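Local coordinates for Ycf48-like protein (Thermosynechococcus elongatus, PDB 5OJ5) that binds the C-terminal tail of the D1 protein and probably acts in early photosystem II assembly and in replacing photodamaged D1, at residues R101-S106 against V115-I120; E111-G116 against I147-N152; S143-K148 against G183-L188; V197-R202 against H228-T233. All coordinates share one frame; numbering follows the deposited sequence. Where two conformers were deposited one is given.

Interaction 1 of 4, residues R101-S106 against V115-I120; sequences RFNSVS and VGEPPI
The amide of Asn103 meets the carboxylate of Glu117 at its edge: Glu117 OE2 lies only 10° out of the amide plane. The planes of the two groups stand almost perpendicular, 87° apart. Asn103 ND2 donates to Glu117 OE2 (3.1 Å) almost in a straight line, using the anti lone pair of that oxygen. Glu117 CG sits between its backbone N and carbonyl carbon (chi1 60°) with the chain extended beyond, which lays the carboxylate beside Arg101 CD and Asn103 ND2. The same amide nitrogen bonds Pro144 O, while Asn103 OD1 receives a weak hydrogen bond from Arg101 NE (3.0 Å), and the amide is thereby fixed in rotation. Glu117 OE2 lies obliquely to the guanidinium, 4.4 Å from Arg101 NE, too far for a salt bridge; the aliphatic part of Arg101 runs alongside, with CD 3.8 Å from Glu117 CD. The Phe102 ring meets Ile120 CG2 at its edge, 4.1 Å from CE1.

In the backbone, the hairpin is pinned in two places. Arg101 and Glu117 form a hydrogen-bonded antiparallel pair, Arg101 N lying 2.8 Å from Glu117 O. Farther along, Asn103 and Ser104 both face Val115, a classic beta bulge: Val115 O takes Asn103 N (2.9 Å) and, weakly, Ser104 N. Strands 101-108 and 111-117 begin one propeller blade. Strand 58-63 of the preceding blade touches Arg101, and Ile147 N of strand 144-151, in the next blade, donates to Ser104 OG.

Interaction 2 of 4, residues E111-G116 against I147-N152; sequences EGWIVG and IKALGN
Trp113 and Ile147 lie crosswise where two propeller blades meet, the isoleucine end pressed against the root of the indole: Ile147 CD1 is 3.7 Å from Trp113 CB and 3.8 Å from Trp113 CE3. Ala149 CB meets the pyrrole side, 3.6 Å from Trp113 CD1. Val115, farther along the same strand as the tryptophan, meets the same isoleucine methyl, CG1 lying 3.9 Å from Ile147 CD1. No direct hydrogen bond joins the two segments.

One ordered water bridges them instead. It lies in the indole plane at the ring's edge, accepts from Trp113 NE1 (3.0 Å) and from Gly151 N (3.0 Å), and gives a weak bond to Glu111 OE1, so the buried indole N-H is satisfied. The extended Glu111 chain, with CG opposite the backbone N (chi1 -171°), carries the carboxylate out to this water and to the turn after Gly151. There OE1 bonds Gly153 N, and OE2 is held by His123 NE2.

Further out, Ala149 N donates to Ser106 OG, tying the backbone of strand 144-151 to strand 101-108. Strand 111-117, the second of its blade, thus lays its side chains against the first strand of the following blade, while Met121 of strand 120-124 closes in on Trp113, Val115 and Ile147, and Ala155 of strand 154-159 also touches Trp113.

Interaction 3 of 4, residues S143-K148 against G183-L188; sequences SPRLIK and GVMRNL
Arg145 reaches across to the carbonyl of Met185 and so joins the innermost strand of one blade of the seven-bladed beta-propeller to the loop leading into the innermost strand of the next. It has the most surface buried of any residue in the contact, followed by Leu188 and Met185. Its chain leaves the backbone with CG opposite the N and then bends at chi2 (66°), which swings the guanidinium toward the loop before strand 187-190. The bulge in which Arg145 and Leu146 both face Ile158 turns these two neighbouring side chains toward the same blade, one polar and one apolar.

Leu188 supplies the apolar half. Its CD2 methyl fits against Leu146, 3.8 Å from CD1 and 3.9 Å from CB, the two side chains roughly perpendicular; Arg145 CG stands farther off, 4.3 Å from the same methyl. Tyr196 and Ile158 are in touch with Leu188 as well, and Met185 packs on Ile158 and on Ala198 of strand 196-199, so the hydrophobic patch continues outward between the blades.

Met185 contributes mainly through its backbone. The guanidinium presents its edge, with Met185 O in its plane. Arg186 O is also near that plane, but at 3.7 Å from Arg145 NH2 it is not hydrogen-bonded. The polar link is a single bond, Arg145 NH1 to Met185 O (3.2 Å), its N-H straight at 171° but the donor tilted 33° from the carbonyl plane.

Interaction 4 of 4, residues V197-R202 against H228-T233; sequences VAVSSR and HNMGFT
Apolar packing carries most of this contact. Val199 and Met230 are set across one another, Val199 CG2 lying 3.7 Å from Met230 CG. The methionine then bends at its last torsion (chi3 71°), which brings its CE methyl back to 4.1 Å from Val197 CG2. The other branch of Val197 serves a different partner: CG1 touches the Phe232 ring near its tip, 3.7 Å from CE2, as the two side chains run antiparallel alongside one another. Val197 CG1 also lies 3.9 Å from Gly231 CA.

Polar contact is indirect. With the segments' axes 6.6 Å apart, no hydrogen bond spans them; a water donates to both Val197 O (3.0 Å) and Met230 O (2.9 Å). Met230 O has a second donor in Asn189 ND2, and two residues earlier Asn187 ND2 donates to His228 O, so asparagine side chains of strand 187-190 hold backbone carbonyls of the next blade. Beyond Val199 the chain turns toward Arg202, the first residue of the Arg-rich patch.

The chemistry is that of two sheets pressed face to face: branched and flexible apolar side chains interlock between the blades, and buried carbonyls are satisfied by water and asparagine.

Overall arrangement
Interaction 1 lies within a blade, and its strands are joined by direct backbone hydrogen bonds; the other three lie between blades. Interactions 1, 2 and 4 are buried, and interaction 3 is at the surface. Interaction 2 is apolar with a water at its outer end, and interaction 4 answers it elsewhere in the ring with the same pairing of packing and a bridging water. In interaction 3 a charged side chain on a carbonyl joins a small leucine contact. Interactions 1 and 2 share strand 111-117, and interactions 2 and 3 share strand 144-151. Interactions 3 and 4 touch through Val184 and Ser201, whereas interactions 1 and 4 are about 20 Å apart, centre to centre.

Interaction 1 of 4, residues R101-S106 against V115-I120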
loop_
_atom_site.group_PDB
_atom_site.type_symbol
_atom_site.label_atom_id
_atom_site.label_comp_id
_atom_site.label_asym_id
_atom_site.label_seq_id
_atom_site.Cartn_x
_atom_site.Cartn_y
_atom_site.Cartn_z
ATOM N N ARG A 101 -3.178 1.710 -15.589
ATOM C CA ARG A 101 -3.369 1.754 -14.147
ATOM C C ARG A 101 -1.979 1.767 -13.546
ATOM O O ARG A 101 -1.284 0.748 -13.581
ATOM C CB ARG A 101 -4.137 0.510 -13.742
ATOM C CG ARG A 101 -4.386 0.397 -12.286
ATOM C CD ARG A 101 -4.997 -0.980 -11.987
ATOM N NE ARG A 101 -5.174 -1.215 -10.566
ATOM C CZ ARG A 101 -6.228 -0.830 -9.846
ATOM N NH1 ARG A 101 -7.283 -0.212 -10.402
ATOM N NH2 ARG A 101 -6.252 -1.108 -8.549
ATOM N N PHE A 102 -1.533 2.924 -13.012
ATOM C CA PHE A 102 -0.236 2.995 -12.357
ATOM C C PHE A 102 -0.411 2.482 -10.940
ATOM O O PHE A 102 -1.028 3.144 -10.105
ATOM C CB PHE A 102 0.309 4.419 -12.353
ATOM C CG PHE A 102 0.721 4.978 -13.694
ATOM C CD1 PHE A 102 1.088 4.214 -14.776
ATOM C CD2 PHE A 102 0.814 6.358 -13.827
ATOM C CE1 PHE A 102 1.502 4.817 -15.965
ATOM C CE2 PHE A 102 1.269 6.939 -14.977
ATOM C CZ PHE A 102 1.579 6.154 -16.059
ATOM N N ASN A 103 0.085 1.269 -10.700
ATOM C CA ASN A 103 -0.153 0.497 -9.500
ATOM C C ASN A 103 0.821 0.851 -8.378
ATOM O O ASN A 103 0.513 0.609 -7.210
ATOM C CB ASN A 103 0.038 -1.042 -9.848
ATOM C CG ASN A 103 -1.041 -1.632 -10.602
ATOM O OD1 ASN A 103 -2.204 -1.296 -10.433
ATOM N ND2 ASN A 103 -0.672 -2.591 -11.418
ATOM N N SER A 104 2.019 1.336 -8.722
ATOM C CA SER A 104 3.103 1.384 -7.751
ATOM C C SER A 104 4.081 2.454 -8.179
ATOM O O SER A 104 4.424 2.544 -9.358
ATOM C CB SER A 104 3.762 0.020 -7.688
ATOM O OG SER A 104 4.883 -0.059 -6.843
ATOM N N VAL A 105 4.553 3.246 -7.204
ATOM C CA VAL A 105 5.624 4.211 -7.414
ATOM C C VAL A 105 6.585 4.073 -6.247
ATOM O O VAL A 105 6.159 3.896 -5.096
ATOM C CB VAL A 105 5.101 5.656 -7.547
ATOM C CG1 VAL A 105 4.266 6.109 -6.322
ATOM C CG2 VAL A 105 6.231 6.654 -7.833
ATOM N N SER A 106 7.891 4.156 -6.533
ATOM C CA SER A 106 8.879 4.018 -5.463
ATOM C C SER A 106 10.101 4.832 -5.799
ATOM O O SER A 106 10.694 4.642 -6.868
ATOM C CB SER A 106 9.251 2.552 -5.310
ATOM O OG SER A 106 10.227 2.356 -4.306
ATOM N N VAL A 115 5.331 1.454 -12.054
ATOM C CA VAL A 115 4.875 0.360 -12.898
ATOM C C VAL A 115 3.363 0.310 -12.924
ATOM O O VAL A 115 2.672 0.770 -12.010
ATOM C CB VAL A 115 5.460 -1.009 -12.495
ATOM C CG1 VAL A 115 6.962 -1.008 -12.628
ATOM C CG2 VAL A 115 5.038 -1.423 -11.069
ATOM N N GLY A 116 2.845 -0.316 -13.974
ATOM C CA GLY A 116 1.419 -0.425 -14.119
ATOM C C GLY A 116 1.000 -1.465 -15.121
ATOM O O GLY A 116 1.815 -2.212 -15.681
ATOM N N GLU A 117 -0.310 -1.490 -15.330
ATOM C CA GLU A 117 -0.979 -2.449 -16.219
ATOM C C GLU A 117 -1.911 -1.699 -17.164
ATOM O O GLU A 117 -2.572 -0.753 -16.736
ATOM C CB GLU A 117 -1.771 -3.467 -15.411
ATOM C CG GLU A 117 -2.823 -2.916 -14.560
ATOM C CD GLU A 117 -3.452 -3.991 -13.716
ATOM O OE1 GLU A 117 -4.532 -4.476 -14.111
ATOM O OE2 GLU A 117 -2.851 -4.340 -12.660
ATOM N N PRO A 118 -1.982 -2.077 -18.456
ATOM C CA PRO A 118 -1.156 -3.089 -19.101
ATOM C C PRO A 118 0.322 -2.716 -18.989
ATOM O O PRO A 118 0.653 -1.557 -18.670
ATOM C CB PRO A 118 -1.664 -3.071 -20.558
ATOM C CG PRO A 118 -2.176 -1.732 -20.738
ATOM C CD PRO A 118 -2.818 -1.353 -19.425
ATOM N N PRO A 119 1.216 -3.677 -19.219
ATOM C CA PRO A 119 2.591 -3.537 -18.749
ATOM C C PRO A 119 3.229 -2.232 -19.151
ATOM O O PRO A 119 3.339 -1.897 -20.342
ATOM C CB PRO A 119 3.281 -4.761 -19.357
ATOM C CG PRO A 119 2.177 -5.793 -19.402
ATOM C CD PRO A 119 0.940 -5.022 -19.772
ATOM N N ILE A 120 3.712 -1.505 -18.143
ATOM C CA ILE A 120 4.454 -0.271 -18.353
ATOM C C ILE A 120 5.385 -0.107 -17.169
ATOM O O ILE A 120 5.048 -0.427 -16.022
ATOM C CB ILE A 120 3.513 0.952 -18.519
ATOM C CG1 ILE A 120 4.305 2.225 -18.846
ATOM C CG2 ILE A 120 2.584 1.125 -17.318
ATOM C CD1 ILE A 120 3.456 3.328 -19.439
#

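Interaction 2 of 4, residues E111-G116 against I147-N152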
loop_
_atom_site.group_PDB
_atom_site.type_symbol
_atom_site.label_atom_id
_atom_site.label_comp_id
_atom_site.label_asym_id
_atom_site.label_seq_id
_atom_site.Cartn_x
_atom_site.Cartn_y
_atom_site.Cartn_z
ATOM N N GLU A 111 16.152 8.655 -7.524
ATOM C CA GLU A 111 15.844 7.565 -8.437
ATOM C C GLU A 111 14.443 7.040 -8.151
ATOM O O GLU A 111 14.154 6.633 -7.026
ATOM C CB GLU A 111 16.842 6.432 -8.333
ATOM C CG GLU A 111 16.589 5.458 -9.443
ATOM C CD GLU A 111 17.695 4.430 -9.616
ATOM O OE1 GLU A 111 18.416 4.069 -8.630
ATOM O OE2 GLU A 111 17.917 3.982 -10.811
ATOM N N GLY A 112 13.579 7.058 -9.169
ATOM C CA GLY A 112 12.211 6.635 -9.005
ATOM C C GLY A 112 11.750 5.727 -10.126
ATOM O O GLY A 112 12.263 5.753 -11.240
ATOM N N TRP A 113 10.724 4.952 -9.789
ATOM C CA TRP A 113 10.171 3.954 -10.686
ATOM C C TRP A 113 8.656 3.955 -10.553
ATOM O O TRP A 113 8.131 4.108 -9.441
ATOM C CB TRP A 113 10.656 2.554 -10.294
ATOM C CG TRP A 113 12.134 2.386 -10.167
ATOM C CD1 TRP A 113 12.921 2.798 -9.137
ATOM C CD2 TRP A 113 13.004 1.753 -11.101
ATOM N NE1 TRP A 113 14.241 2.442 -9.365
ATOM C CE2 TRP A 113 14.311 1.801 -10.563
ATOM C CE3 TRP A 113 12.794 1.114 -12.329
ATOM C CZ2 TRP A 113 15.411 1.232 -11.223
ATOM C CZ3 TRP A 113 13.894 0.563 -12.998
ATOM C CH2 TRP A 113 15.168 0.624 -12.427
ATOM N N ILE A 114 7.963 3.761 -11.666
ATOM C CA ILE A 114 6.510 3.552 -11.683
ATOM C C ILE A 114 6.251 2.310 -12.514
ATOM O O ILE A 114 6.852 2.145 -13.579
ATOM C CB ILE A 114 5.781 4.750 -12.328
ATOM C CG1 ILE A 114 5.992 6.019 -11.491
ATOM C CG2 ILE A 114 4.285 4.448 -12.478
ATOM C CD1 ILE A 114 5.592 7.295 -12.238
ATOM N N VAL A 115 5.331 1.454 -12.054
ATOM C CA VAL A 115 4.875 0.360 -12.898
ATOM C C VAL A 115 3.363 0.310 -12.924
ATOM O O VAL A 115 2.672 0.770 -12.010
ATOM C CB VAL A 115 5.460 -1.009 -12.495
ATOM C CG1 VAL A 115 6.962 -1.008 -12.628
ATOM C CG2 VAL A 115 5.038 -1.423 -11.069
ATOM N N GLY A 116 2.845 -0.316 -13.974
ATOM C CA GLY A 116 1.419 -0.425 -14.119
ATOM C C GLY A 116 1.000 -1.465 -15.121
ATOM O O GLY A 116 1.815 -2.212 -15.681
ATOM N N ILE A 147 6.759 -2.166 -7.552
ATOM C CA ILE A 147 8.188 -1.928 -7.743
ATOM C C ILE A 147 8.716 -1.307 -6.480
ATOM O O ILE A 147 8.032 -0.512 -5.819
ATOM C CB ILE A 147 8.441 -1.046 -8.986
ATOM C CG1 ILE A 147 9.930 -0.989 -9.337
ATOM C CG2 ILE A 147 7.835 0.333 -8.873
ATOM C CD1 ILE A 147 10.313 -1.150 -10.643
ATOM N N LYS A 148 9.932 -1.703 -6.109
ATOM C CA LYS A 148 10.617 -1.156 -4.949
ATOM C C LYS A 148 11.987 -0.666 -5.386
ATOM O O LYS A 148 12.819 -1.464 -5.851
ATOM C CB LYS A 148 10.722 -2.201 -3.836
ATOM C CG LYS A 148 11.514 -1.678 -2.657
ATOM C CD LYS A 148 10.756 -0.595 -1.890
ATOM C CE LYS A 148 11.420 -0.120 -0.662
ATOM N NZ LYS A 148 10.598 0.985 -0.027
ATOM N N ALA A 149 12.225 0.629 -5.205
ATOM C CA ALA A 149 13.521 1.223 -5.511
ATOM C C ALA A 149 14.501 0.866 -4.409
ATOM O O ALA A 149 14.210 1.076 -3.227
ATOM C CB ALA A 149 13.393 2.741 -5.540
ATOM N N LEU A 150 15.671 0.343 -4.784
ATOM C CA LEU A 150 16.719 0.027 -3.817
ATOM C C LEU A 150 17.855 1.030 -3.865
ATOM O O LEU A 150 18.771 0.956 -3.051
ATOM C CB LEU A 150 17.237 -1.395 -4.074
ATOM C CG LEU A 150 16.177 -2.487 -3.916
ATOM C CD1 LEU A 150 16.702 -3.821 -4.397
ATOM C CD2 LEU A 150 15.611 -2.573 -2.522
ATOM N N GLY A 151 17.812 1.985 -4.795
ATOM C CA GLY A 151 18.852 2.973 -4.964
ATOM C C GLY A 151 19.954 2.490 -5.877
ATOM O O GLY A 151 20.160 1.294 -6.095
ATOM N N ASN A 152 20.661 3.469 -6.427
ATOM C CA ASN A 152 21.887 3.224 -7.152
ATOM C C ASN A 152 21.722 2.208 -8.253
ATOM O O ASN A 152 22.608 1.370 -8.441
ATOM C CB ASN A 152 23.011 2.831 -6.186
ATOM C CG ASN A 152 23.338 3.952 -5.219
ATOM O OD1 ASN A 152 23.879 4.968 -5.617
ATOM N ND2 ASN A 152 22.992 3.775 -3.950
HETATM O O HOH W 1 16.538 2.451 -7.461
#

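Interaction 3 of 4, residues S143-K148 against G183-L188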
loop_
_atom_site.group_PDB
_atom_site.type_symbol
_atom_site.label_atom_id
_atom_site.label_comp_id
_atom_site.label_asym_id
_atom_site.label_seq_id
_atom_site.Cartn_x
_atom_site.Cartn_y
_atom_site.Cartn_z
ATOM N N SER A 143 1.285 -8.784 -15.350
ATOM C CA SER A 143 1.656 -7.389 -15.430
ATOM C C SER A 143 2.285 -6.935 -14.130
ATOM O O SER A 143 2.033 -7.504 -13.065
ATOM C CB SER A 143 0.411 -6.542 -15.679
ATOM O OG SER A 143 -0.627 -7.001 -14.836
ATOM N N PRO A 144 3.075 -5.874 -14.169
ATOM C CA PRO A 144 3.674 -5.367 -12.931
ATOM C C PRO A 144 2.647 -4.940 -11.901
ATOM O O PRO A 144 1.672 -4.258 -12.228
ATOM C CB PRO A 144 4.447 -4.136 -13.405
ATOM C CG PRO A 144 4.690 -4.385 -14.817
ATOM C CD PRO A 144 3.510 -5.090 -15.345
ATOM N N ARG A 145 2.884 -5.342 -10.668
ATOM C CA ARG A 145 2.049 -4.977 -9.539
ATOM C C ARG A 145 2.761 -4.053 -8.562
ATOM O O ARG A 145 2.130 -3.198 -7.964
ATOM C CB ARG A 145 1.574 -6.280 -8.821
ATOM C CG ARG A 145 0.796 -6.038 -7.548
ATOM C CD ARG A 145 -0.489 -5.386 -7.786
ATOM N NE ARG A 145 -1.287 -5.433 -6.584
ATOM C CZ ARG A 145 -2.036 -6.483 -6.209
ATOM N NH1 ARG A 145 -2.162 -7.496 -7.007
ATOM N NH2 ARG A 145 -2.729 -6.481 -5.093
ATOM N N LEU A 146 4.060 -4.283 -8.329
ATOM C CA LEU A 146 4.791 -3.552 -7.302
ATOM C C LEU A 146 6.200 -3.349 -7.809
ATOM O O LEU A 146 6.795 -4.266 -8.385
ATOM C CB LEU A 146 4.794 -4.372 -5.984
ATOM C CG LEU A 146 5.558 -3.751 -4.820
ATOM C CD1 LEU A 146 4.933 -4.241 -3.536
ATOM C CD2 LEU A 146 7.023 -4.148 -4.789
ATOM N N ILE A 147 6.759 -2.166 -7.552
ATOM C CA ILE A 147 8.188 -1.928 -7.743
ATOM C C ILE A 147 8.716 -1.307 -6.480
ATOM O O ILE A 147 8.032 -0.512 -5.819
ATOM C CB ILE A 147 8.441 -1.046 -8.986
ATOM C CG1 ILE A 147 9.930 -0.989 -9.337
ATOM C CG2 ILE A 147 7.835 0.333 -8.873
ATOM C CD1 ILE A 147 10.313 -1.150 -10.643
ATOM N N LYS A 148 9.932 -1.703 -6.109
ATOM C CA LYS A 148 10.617 -1.156 -4.949
ATOM C C LYS A 148 11.987 -0.666 -5.386
ATOM O O LYS A 148 12.819 -1.464 -5.851
ATOM C CB LYS A 148 10.722 -2.201 -3.836
ATOM C CG LYS A 148 11.514 -1.678 -2.657
ATOM C CD LYS A 148 10.756 -0.595 -1.890
ATOM C CE LYS A 148 11.420 -0.120 -0.662
ATOM N NZ LYS A 148 10.598 0.985 -0.027
ATOM N N GLY A 183 -1.160 -17.241 -9.133
ATOM C CA GLY A 183 -2.495 -16.675 -9.321
ATOM C C GLY A 183 -2.521 -15.223 -8.912
ATOM O O GLY A 183 -1.535 -14.663 -8.398
ATOM N N VAL A 184 -3.618 -14.556 -9.237
ATOM C CA VAL A 184 -3.688 -13.105 -9.046
ATOM C C VAL A 184 -3.839 -12.791 -7.583
ATOM O O VAL A 184 -4.839 -13.111 -6.972
ATOM C CB VAL A 184 -4.823 -12.503 -9.893
ATOM C CG1 VAL A 184 -4.850 -10.993 -9.705
ATOM C CG2 VAL A 184 -4.645 -12.815 -11.406
ATOM N N MET A 185 -2.876 -12.120 -7.017
ATOM C CA MET A 185 -2.880 -11.834 -5.586
ATOM C C MET A 185 -3.945 -10.807 -5.252
ATOM O O MET A 185 -4.091 -9.796 -5.926
ATOM C CB MET A 185 -1.496 -11.246 -5.241
ATOM C CG MET A 185 -0.316 -12.168 -5.533
ATOM S SD MET A 185 1.294 -11.483 -5.270
ATOM C CE MET A 185 1.274 -10.119 -6.381
ATOM N N ARG A 186 -4.668 -11.037 -4.164
ATOM C CA ARG A 186 -5.642 -10.091 -3.652
ATOM C C ARG A 186 -4.971 -8.875 -2.999
ATOM O O ARG A 186 -5.513 -7.766 -3.020
ATOM C CB ARG A 186 -6.530 -10.817 -2.616
ATOM C CG ARG A 186 -7.696 -10.021 -2.123
ATOM C CD ARG A 186 -8.490 -10.842 -1.160
ATOM N NE ARG A 186 -9.806 -10.291 -0.920
ATOM C CZ ARG A 186 -10.949 -10.665 -1.503
ATOM N NH1 ARG A 186 -11.042 -11.628 -2.431
ATOM N NH2 ARG A 186 -12.060 -10.031 -1.142
ATOM N N ASN A 187 -3.802 -9.063 -2.408
ATOM C CA ASN A 187 -3.065 -8.005 -1.733
ATOM C C ASN A 187 -1.641 -8.504 -1.590
ATOM O O ASN A 187 -1.396 -9.716 -1.591
ATOM C CB ASN A 187 -3.689 -7.624 -0.373
ATOM C CG ASN A 187 -4.619 -6.439 -0.467
ATOM O OD1 ASN A 187 -4.270 -5.421 -1.061
ATOM N ND2 ASN A 187 -5.787 -6.529 0.157
ATOM N N LEU A 188 -0.714 -7.553 -1.453
ATOM C CA LEU A 188 0.713 -7.814 -1.387
ATOM C C LEU A 188 1.340 -6.753 -0.507
ATOM O O LEU A 188 1.090 -5.567 -0.718
ATOM C CB LEU A 188 1.297 -7.725 -2.808
ATOM C CG LEU A 188 2.802 -7.848 -2.950
ATOM C CD1 LEU A 188 3.316 -9.209 -2.524
ATOM C CD2 LEU A 188 3.226 -7.547 -4.388
#

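Interaction 4 of 4, residues V197-R202 against H228-T233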
loop_
_atom_site.group_PDB
_atom_site.type_symbol
_atom_site.label_atom_id
_atom_site.label_comp_id
_atom_site.label_asym_id
_atom_site.label_seq_id
_atom_site.Cartn_x
_atom_site.Cartn_y
_atom_site.Cartn_z
ATOM N N VAL A 197 4.411 -10.791 1.713
ATOM C CA VAL A 197 3.248 -11.607 2.043
ATOM C C VAL A 197 2.148 -11.267 1.058
ATOM O O VAL A 197 1.879 -10.091 0.788
ATOM C CB VAL A 197 2.828 -11.437 3.520
ATOM C CG1 VAL A 197 2.361 -10.017 3.885
ATOM C CG2 VAL A 197 1.706 -12.437 3.864
ATOM N N ALA A 198 1.521 -12.304 0.500
ATOM C CA ALA A 198 0.503 -12.158 -0.531
ATOM C C ALA A 198 -0.732 -12.959 -0.145
ATOM O O ALA A 198 -0.632 -14.147 0.188
ATOM C CB ALA A 198 1.021 -12.680 -1.854
ATOM N N VAL A 199 -1.882 -12.350 -0.231
ATOM C CA VAL A 199 -3.157 -13.024 0.006
ATOM C C VAL A 199 -3.646 -13.626 -1.295
ATOM O O VAL A 199 -3.609 -12.976 -2.344
ATOM C CB VAL A 199 -4.177 -12.035 0.593
ATOM C CG1 VAL A 199 -5.535 -12.735 0.771
ATOM C CG2 VAL A 199 -3.662 -11.498 1.946
ATOM N N SER A 200 -4.124 -14.876 -1.256
ATOM C CA SER A 200 -4.614 -15.549 -2.461
ATOM C C SER A 200 -5.870 -14.847 -2.990
ATOM O O SER A 200 -6.528 -14.083 -2.277
ATOM C CB SER A 200 -4.875 -17.018 -2.157
ATOM O OG SER A 200 -6.030 -17.204 -1.334
ATOM N N SER A 201 -6.213 -15.142 -4.253
ATOM C CA SER A 201 -7.207 -14.347 -4.980
ATOM C C SER A 201 -8.504 -14.194 -4.200
ATOM O O SER A 201 -9.055 -13.096 -4.126
ATOM C CB SER A 201 -7.506 -15.003 -6.335
ATOM O OG SER A 201 -6.347 -15.219 -7.121
ATOM N N ARG A 202 -9.033 -15.305 -3.675
ATOM C CA ARG A 202 -10.300 -15.324 -2.972
ATOM C C ARG A 202 -10.109 -15.423 -1.476
ATOM O O ARG A 202 -11.068 -15.715 -0.739
ATOM C CB ARG A 202 -11.204 -16.445 -3.523
ATOM C CG ARG A 202 -11.382 -16.338 -5.044
ATOM C CD ARG A 202 -12.133 -15.097 -5.457
ATOM N NE ARG A 202 -13.517 -15.180 -4.996
ATOM C CZ ARG A 202 -14.523 -15.757 -5.659
ATOM N NH1 ARG A 202 -14.354 -16.321 -6.858
ATOM N NH2 ARG A 202 -15.718 -15.771 -5.100
ATOM N N HIS A 228 -8.525 -10.922 3.690
ATOM C CA HIS A 228 -8.582 -9.775 2.811
ATOM C C HIS A 228 -7.234 -9.115 2.573
ATOM O O HIS A 228 -6.863 -8.828 1.438
ATOM C CB HIS A 228 -9.516 -8.685 3.309
ATOM C CG HIS A 228 -9.583 -7.586 2.322
ATOM N ND1 HIS A 228 -10.006 -7.813 1.028
ATOM C CD2 HIS A 228 -9.092 -6.324 2.347
ATOM C CE1 HIS A 228 -9.868 -6.710 0.323
ATOM N NE2 HIS A 228 -9.324 -5.790 1.099
ATOM N N ASN A 229 -6.470 -8.863 3.638
ATOM C CA ASN A 229 -5.186 -8.176 3.540
ATOM C C ASN A 229 -4.282 -8.675 4.651
ATOM O O ASN A 229 -4.769 -9.136 5.683
ATOM C CB ASN A 229 -5.360 -6.644 3.586
ATOM C CG ASN A 229 -4.188 -5.869 3.009
ATOM O OD1 ASN A 229 -3.174 -6.447 2.584
ATOM N ND2 ASN A 229 -4.323 -4.543 2.979
ATOM N N MET A 230 -2.977 -8.591 4.405
ATOM C CA MET A 230 -1.978 -8.987 5.398
ATOM C C MET A 230 -0.760 -8.113 5.214
ATOM O O MET A 230 -0.462 -7.679 4.087
ATOM C CB MET A 230 -1.527 -10.431 5.253
ATOM C CG MET A 230 -2.641 -11.413 5.546
ATOM S SD MET A 230 -2.134 -13.143 5.387
ATOM C CE MET A 230 -1.087 -13.271 6.816
ATOM N N GLY A 231 -0.003 -7.917 6.299
ATOM C CA GLY A 231 1.238 -7.168 6.256
ATOM C C GLY A 231 2.072 -7.431 7.460
ATOM O O GLY A 231 1.809 -8.369 8.219
ATOM N N PHE A 232 3.099 -6.604 7.627
ATOM C CA PHE A 232 4.082 -6.782 8.683
ATOM C C PHE A 232 3.941 -5.715 9.742
ATOM O O PHE A 232 3.608 -4.572 9.432
ATOM C CB PHE A 232 5.492 -6.731 8.083
ATOM C CG PHE A 232 5.733 -7.821 7.080
ATOM C CD1 PHE A 232 6.224 -9.039 7.493
ATOM C CD2 PHE A 232 5.454 -7.628 5.717
ATOM C CE1 PHE A 232 6.428 -10.067 6.571
ATOM C CE2 PHE A 232 5.661 -8.666 4.802
ATOM C CZ PHE A 232 6.153 -9.853 5.232
ATOM N N THR A 233 4.182 -6.095 11.000
ATOM C CA THR A 233 4.260 -5.114 12.075
ATOM C C THR A 233 5.680 -4.588 12.183
ATOM O O THR A 233 6.581 -5.148 11.568
ATOM C CB THR A 233 3.885 -5.768 13.398
ATOM O OG1 THR A 233 4.974 -6.609 13.811
ATOM C CG2 THR A 233 2.588 -6.561 13.314
HETATM O O HOH W 2 -0.864 -9.149 1.576
#